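Local coordinates for protein 5-dehydro-2-deoxygluconokinase (Bacillus halodurans C-125, PDB 2QCV) that probably phosphorylates 5-dehydro-2-deoxy-D-gluconate with ATP, a late step in the breakdown of myo-inositol to acetyl-CoA, at residues Asn222-Leu236 against Ile239-Lys251. Residues are numbered along the deposited sequence; the frame is centred on the assembly and turned at random.
Sequences NDETIRYLFKHSPEL and IKHGVEGSFAYTK
The carboxamide of Asn222 spends both N-H bonds of ND2 on the hairpin: on NE2 of His241, just past strand 236-240, at 3.0 Å, and on OH of Tyr249, in strand 246-250, at 3.0 Å. Both bonds are nearly straight and lie in the amide plane; the donor is tilted 20° from the imidazole plane, and the amide stands almost perpendicular (85°) to the Tyr249 ring. An amide suits this place because its OD1 can also accept from Arg207. A water joins the Tyr249 hydroxyl to Asp223.

Branched Ile226 spreads CD1 and CG2 on the Tyr249 ring, CD1 coming within 3.6 Å of the ring atom CD1; with CG1 between backbone N and carbonyl carbon (chi1 74°), both branches reach it. Ile239 lays its CD1 against Asn222 CG and meets Thr225 CG2 tip to tip. Were Tyr249 an alanine, Ile226 would probably face a gap, and one N-H of Asn222 and the water on Asp223 would lose their shared partner.

The flat Phe230 ring offers a face to Lys251 CA, 3.7 Å from the centroid, a CH-pi contact. Lys251 is long enough to run back past the ring and give Phe230 O a weak bond from NZ. Lys251 N bonds Glu235 O at 3.0 Å, and Leu236 faces Thr250 in an antiparallel non-hydrogen-bonded pair.

Helix 222-229 covers the face carrying Ile239 and Tyr249, helix 289-305 that of Leu236, Ala248 and Thr250, where the central sheet turns from parallel to antiparallel, as in the ribokinase-like fold of PfkB kinases.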
loop_
_atom_site.group_PDB
_atom_site.type_symbol
_atom_site.label_atom_id
_atom_site.label_comp_id
_atom_site.label_asym_id
_atom_site.label_seq_id
_atom_site.Cartn_x
_atom_site.Cartn_y
_atom_site.Cartn_z
ATOM N N ASN A 222 -37.850 -6.676 -14.175
ATOM C CA ASN A 222 -38.175 -5.461 -13.409
ATOM C C ASN A 222 -39.217 -5.765 -12.320
ATOM O O ASN A 222 -39.197 -5.140 -11.250
ATOM C CB ASN A 222 -38.691 -4.346 -14.295
ATOM C CG ASN A 222 -37.636 -3.786 -15.233
ATOM O OD1 ASN A 222 -36.493 -4.239 -15.271
ATOM N ND2 ASN A 222 -38.035 -2.782 -16.004
ATOM N N ASP A 223 -40.170 -6.665 -12.611
ATOM C CA ASP A 223 -41.213 -6.983 -11.628
ATOM C C ASP A 223 -40.593 -7.632 -10.384
ATOM O O ASP A 223 -41.013 -7.366 -9.261
ATOM C CB ASP A 223 -42.317 -7.873 -12.207
ATOM C CG ASP A 223 -43.157 -7.154 -13.256
ATOM O OD1 ASP A 223 -43.252 -5.906 -13.200
ATOM O OD2 ASP A 223 -43.723 -7.837 -14.129
ATOM N N GLU A 224 -39.567 -8.451 -10.567
ATOM C CA GLU A 224 -38.874 -9.048 -9.438
ATOM C C GLU A 224 -38.026 -8.031 -8.700
ATOM O O GLU A 224 -37.956 -8.044 -7.465
ATOM C CB GLU A 224 -38.027 -10.244 -9.891
ATOM C CG GLU A 224 -38.893 -11.438 -10.312
ATOM C CD GLU A 224 -39.896 -11.806 -9.218
ATOM O OE1 GLU A 224 -39.444 -12.103 -8.086
ATOM O OE2 GLU A 224 -41.128 -11.751 -9.473
ATOM N N THR A 225 -37.372 -7.148 -9.440
ATOM C CA THR A 225 -36.553 -6.090 -8.839
ATOM C C THR A 225 -37.380 -5.254 -7.894
ATOM O O THR A 225 -36.949 -4.979 -6.766
ATOM C CB THR A 225 -35.973 -5.195 -9.925
ATOM O OG1 THR A 225 -35.136 -6.002 -10.764
ATOM C CG2 THR A 225 -35.205 -4.001 -9.358
ATOM N N ILE A 226 -38.540 -4.796 -8.353
ATOM C CA ILE A 226 -39.344 -3.904 -7.536
ATOM C C ILE A 226 -40.040 -4.662 -6.412
ATOM O O ILE A 226 -40.223 -4.098 -5.347
ATOM C CB ILE A 226 -40.357 -3.065 -8.367
ATOM C CG1 ILE A 226 -41.519 -3.941 -8.841
ATOM C CG2 ILE A 226 -39.591 -2.281 -9.485
ATOM C CD1 ILE A 226 -42.487 -3.299 -9.816
ATOM N N ARG A 227 -40.395 -5.927 -6.629
ATOM C CA ARG A 227 -40.992 -6.726 -5.543
ATOM C C ARG A 227 -40.014 -6.818 -4.366
ATOM O O ARG A 227 -40.413 -6.746 -3.210
ATOM C CB ARG A 227 -41.380 -8.113 -6.040
ATOM C CG ARG A 227 -41.979 -9.040 -4.996
ATOM C CD ARG A 227 -42.375 -10.422 -5.626
ATOM N N TYR A 228 -38.729 -6.970 -4.685
ATOM C CA TYR A 228 -37.644 -6.949 -3.715
ATOM C C TYR A 228 -37.491 -5.577 -3.016
ATOM O O TYR A 228 -37.655 -5.470 -1.794
ATOM C CB TYR A 228 -36.308 -7.447 -4.387
ATOM C CG TYR A 228 -35.038 -6.880 -3.794
ATOM C CD1 TYR A 228 -34.784 -6.947 -2.427
ATOM C CD2 TYR A 228 -34.059 -6.316 -4.615
ATOM C CE1 TYR A 228 -33.630 -6.419 -1.892
ATOM C CE2 TYR A 228 -32.915 -5.792 -4.097
ATOM C CZ TYR A 228 -32.699 -5.836 -2.724
ATOM O OH TYR A 228 -31.551 -5.317 -2.202
ATOM N N LEU A 229 -37.241 -4.520 -3.779
ATOM C CA LEU A 229 -36.904 -3.238 -3.172
ATOM C C LEU A 229 -38.069 -2.588 -2.449
ATOM O O LEU A 229 -37.857 -1.862 -1.478
ATOM C CB LEU A 229 -36.335 -2.289 -4.217
ATOM C CG LEU A 229 -34.902 -2.607 -4.631
ATOM C CD1 LEU A 229 -34.496 -1.668 -5.722
ATOM C CD2 LEU A 229 -33.926 -2.535 -3.432
ATOM N N PHE A 230 -39.289 -2.907 -2.865
ATOM C CA PHE A 230 -40.492 -2.372 -2.209
ATOM C C PHE A 230 -40.819 -3.070 -0.877
ATOM O O PHE A 230 -41.766 -2.677 -0.204
ATOM C CB PHE A 230 -41.718 -2.376 -3.132
ATOM C CG PHE A 230 -41.692 -1.311 -4.230
ATOM C CD1 PHE A 230 -41.091 -0.082 -4.040
ATOM C CD2 PHE A 230 -42.348 -1.532 -5.408
ATOM C CE1 PHE A 230 -41.069 0.860 -5.028
ATOM C CE2 PHE A 230 -42.350 -0.575 -6.417
ATOM C CZ PHE A 230 -41.691 0.629 -6.221
ATOM N N LYS A 231 -40.014 -4.056 -0.477
ATOM C CA LYS A 231 -39.992 -4.551 0.895
ATOM C C LYS A 231 -39.185 -3.627 1.788
ATOM O O LYS A 231 -39.207 -3.789 2.984
ATOM C CB LYS A 231 -39.379 -5.955 0.967
ATOM C CG LYS A 231 -40.256 -7.001 0.367
ATOM C CD LYS A 231 -39.508 -8.337 0.302
ATOM C CE LYS A 231 -40.292 -9.331 -0.523
ATOM N NZ LYS A 231 -39.525 -10.592 -0.711
ATOM N N HIS A 232 -38.481 -2.655 1.191
ATOM C CA HIS A 232 -37.524 -1.809 1.908
ATOM C C HIS A 232 -37.981 -0.349 1.764
ATOM O O HIS A 232 -39.196 -0.125 1.642
ATOM C CB HIS A 232 -36.108 -2.094 1.418
ATOM C CG HIS A 232 -35.692 -3.515 1.608
ATOM N ND1 HIS A 232 -35.117 -3.969 2.775
ATOM C CD2 HIS A 232 -35.809 -4.599 0.801
ATOM C CE1 HIS A 232 -34.871 -5.264 2.672
ATOM N NE2 HIS A 232 -35.261 -5.671 1.478
ATOM N N SER A 233 -37.057 0.616 1.801
ATOM C CA SER A 233 -37.418 2.026 1.771
ATOM C C SER A 233 -37.954 2.604 0.453
ATOM O O SER A 233 -38.749 3.527 0.504
ATOM C CB SER A 233 -36.242 2.889 2.228
ATOM O OG SER A 233 -35.938 2.617 3.588
ATOM N N PRO A 234 -37.455 2.170 -0.725
ATOM C CA PRO A 234 -37.887 2.919 -1.915
ATOM C C PRO A 234 -39.375 3.059 -2.121
ATOM O O PRO A 234 -40.142 2.106 -1.875
ATOM C CB PRO A 234 -37.246 2.134 -3.071
ATOM C CG PRO A 234 -36.026 1.577 -2.440
ATOM C CD PRO A 234 -36.433 1.172 -1.069
ATOM N N GLU A 235 -39.758 4.259 -2.562
ATOM C CA GLU A 235 -41.137 4.587 -2.995
ATOM C C GLU A 235 -41.219 4.768 -4.513
ATOM O O GLU A 235 -42.285 4.714 -5.074
ATOM C CB GLU A 235 -41.590 5.887 -2.285
ATOM C CG GLU A 235 -40.908 7.147 -2.857
ATOM C CD GLU A 235 -41.001 8.433 -1.975
ATOM O OE1 GLU A 235 -41.549 8.342 -0.858
ATOM O OE2 GLU A 235 -40.551 9.529 -2.451
ATOM N N LEU A 236 -40.065 4.894 -5.174
ATOM C CA LEU A 236 -39.966 5.130 -6.614
ATOM C C LEU A 236 -38.722 4.505 -7.165
ATOM O O LEU A 236 -37.625 4.776 -6.669
ATOM C CB LEU A 236 -39.944 6.635 -6.937
ATOM C CG LEU A 236 -39.845 7.062 -8.417
ATOM C CD1 LEU A 236 -41.063 6.587 -9.310
ATOM C CD2 LEU A 236 -39.682 8.559 -8.484
ATOM N N ILE A 239 -36.060 2.369 -13.893
ATOM C CA ILE A 239 -35.181 1.390 -14.524
ATOM C C ILE A 239 -35.093 1.745 -16.016
ATOM O O ILE A 239 -36.115 1.773 -16.707
ATOM C CB ILE A 239 -35.683 -0.095 -14.340
ATOM C CG1 ILE A 239 -36.013 -0.390 -12.844
ATOM C CG2 ILE A 239 -34.669 -1.117 -14.949
ATOM C CD1 ILE A 239 -36.455 -1.821 -12.514
ATOM N N LYS A 240 -33.884 2.050 -16.481
ATOM C CA LYS A 240 -33.651 2.522 -17.858
ATOM C C LYS A 240 -33.129 1.413 -18.751
ATOM O O LYS A 240 -32.257 0.608 -18.361
ATOM C CB LYS A 240 -32.654 3.662 -17.846
ATOM C CG LYS A 240 -33.049 4.793 -16.873
ATOM C CD LYS A 240 -31.953 5.810 -16.797
ATOM C CE LYS A 240 -30.807 5.396 -15.920
ATOM N NZ LYS A 240 -29.601 6.282 -16.155
ATOM N N HIS A 241 -33.670 1.368 -19.958
ATOM C CA HIS A 241 -33.348 0.324 -20.926
ATOM C C HIS A 241 -32.888 0.900 -22.281
ATOM O O HIS A 241 -33.121 0.305 -23.350
ATOM C CB HIS A 241 -34.546 -0.577 -21.138
ATOM C CG HIS A 241 -35.024 -1.298 -19.908
ATOM N ND1 HIS A 241 -34.801 -2.643 -19.718
ATOM C CD2 HIS A 241 -35.711 -0.875 -18.819
ATOM C CE1 HIS A 241 -35.345 -3.022 -18.575
ATOM N NE2 HIS A 241 -35.921 -1.974 -18.014
ATOM N N GLY A 242 -32.215 2.044 -22.251
ATOM C CA GLY A 242 -31.665 2.640 -23.469
ATOM C C GLY A 242 -32.754 2.886 -24.504
ATOM O O GLY A 242 -33.791 3.458 -24.212
ATOM N N VAL A 243 -32.570 2.373 -25.707
ATOM C CA VAL A 243 -33.547 2.602 -26.767
ATOM C C VAL A 243 -34.899 1.925 -26.541
ATOM O O VAL A 243 -35.884 2.308 -27.161
ATOM C CB VAL A 243 -33.005 2.197 -28.169
ATOM C CG1 VAL A 243 -31.821 3.059 -28.513
ATOM C CG2 VAL A 243 -32.687 0.733 -28.213
ATOM N N GLU A 244 -34.960 0.930 -25.648
ATOM C CA GLU A 244 -36.238 0.309 -25.274
ATOM C C GLU A 244 -37.031 1.187 -24.281
ATOM O O GLU A 244 -38.154 0.871 -23.908
ATOM C CB GLU A 244 -36.003 -1.104 -24.728
ATOM C CG GLU A 244 -35.262 -2.028 -25.682
ATOM C CD GLU A 244 -34.828 -3.324 -24.980
ATOM O OE1 GLU A 244 -35.700 -4.006 -24.410
ATOM O OE2 GLU A 244 -33.617 -3.630 -24.957
ATOM N N GLY A 245 -36.458 2.319 -23.906
ATOM C CA GLY A 245 -37.131 3.286 -23.058
ATOM C C GLY A 245 -36.783 3.130 -21.594
ATOM O O GLY A 245 -35.803 2.485 -21.247
ATOM N N SER A 246 -37.606 3.725 -20.750
ATOM C CA SER A 246 -37.411 3.702 -19.325
ATOM C C SER A 246 -38.753 3.518 -18.613
ATOM O O SER A 246 -39.821 3.825 -19.150
ATOM C CB SER A 246 -36.626 4.946 -18.826
ATOM O OG SER A 246 -37.141 6.183 -19.245
ATOM N N PHE A 247 -38.690 2.938 -17.420
ATOM C CA PHE A 247 -39.894 2.549 -16.672
ATOM C C PHE A 247 -39.722 3.032 -15.246
ATOM O O PHE A 247 -38.630 2.853 -14.643
ATOM C CB PHE A 247 -40.067 1.047 -16.766
ATOM C CG PHE A 247 -40.138 0.562 -18.191
ATOM C CD1 PHE A 247 -38.974 0.337 -18.918
ATOM C CD2 PHE A 247 -41.362 0.385 -18.821
ATOM C CE1 PHE A 247 -39.036 -0.072 -20.247
ATOM C CE2 PHE A 247 -41.429 -0.000 -20.138
ATOM C CZ PHE A 247 -40.265 -0.250 -20.850
ATOM N N ALA A 248 -40.740 3.696 -14.718
ATOM C CA ALA A 248 -40.754 4.097 -13.333
ATOM C C ALA A 248 -41.880 3.354 -12.639
ATOM O O ALA A 248 -43.009 3.214 -13.194
ATOM C CB ALA A 248 -40.959 5.598 -13.218
ATOM N N TYR A 249 -41.600 2.906 -11.428
ATOM C CA TYR A 249 -42.544 2.119 -10.626
ATOM C C TYR A 249 -42.680 2.740 -9.232
ATOM O O TYR A 249 -41.679 3.091 -8.646
ATOM C CB TYR A 249 -41.987 0.702 -10.455
ATOM C CG TYR A 249 -41.669 -0.025 -11.753
ATOM C CD1 TYR A 249 -42.657 -0.743 -12.414
ATOM C CD2 TYR A 249 -40.410 0.048 -12.322
ATOM C CE1 TYR A 249 -42.400 -1.417 -13.604
ATOM C CE2 TYR A 249 -40.112 -0.620 -13.481
ATOM C CZ TYR A 249 -41.122 -1.364 -14.129
ATOM O OH TYR A 249 -40.865 -1.995 -15.283
ATOM N N THR A 250 -43.897 2.844 -8.713
ATOM C CA THR A 250 -44.165 3.404 -7.383
ATOM C C THR A 250 -44.600 2.299 -6.428
ATOM O O THR A 250 -45.144 1.260 -6.850
ATOM C CB THR A 250 -45.257 4.501 -7.421
ATOM O OG1 THR A 250 -46.523 3.899 -7.720
ATOM C CG2 THR A 250 -44.889 5.545 -8.447
ATOM N N LYS A 251 -44.344 2.518 -5.142
ATOM C CA LYS A 251 -44.666 1.554 -4.119
ATOM C C LYS A 251 -46.198 1.323 -4.061
ATOM O O LYS A 251 -46.651 0.232 -3.763
ATOM C CB LYS A 251 -44.170 2.032 -2.759
ATOM C CG LYS A 251 -44.496 0.971 -1.700
ATOM C CD LYS A 251 -43.887 1.167 -0.359
ATOM C CE LYS A 251 -43.828 -0.222 0.368
ATOM N NZ LYS A 251 -42.873 -0.235 1.475
HETATM O O HOH W 1 -42.443 -4.096 -15.463
HETATM O O HOH W 2 -41.521 2.949 1.628
#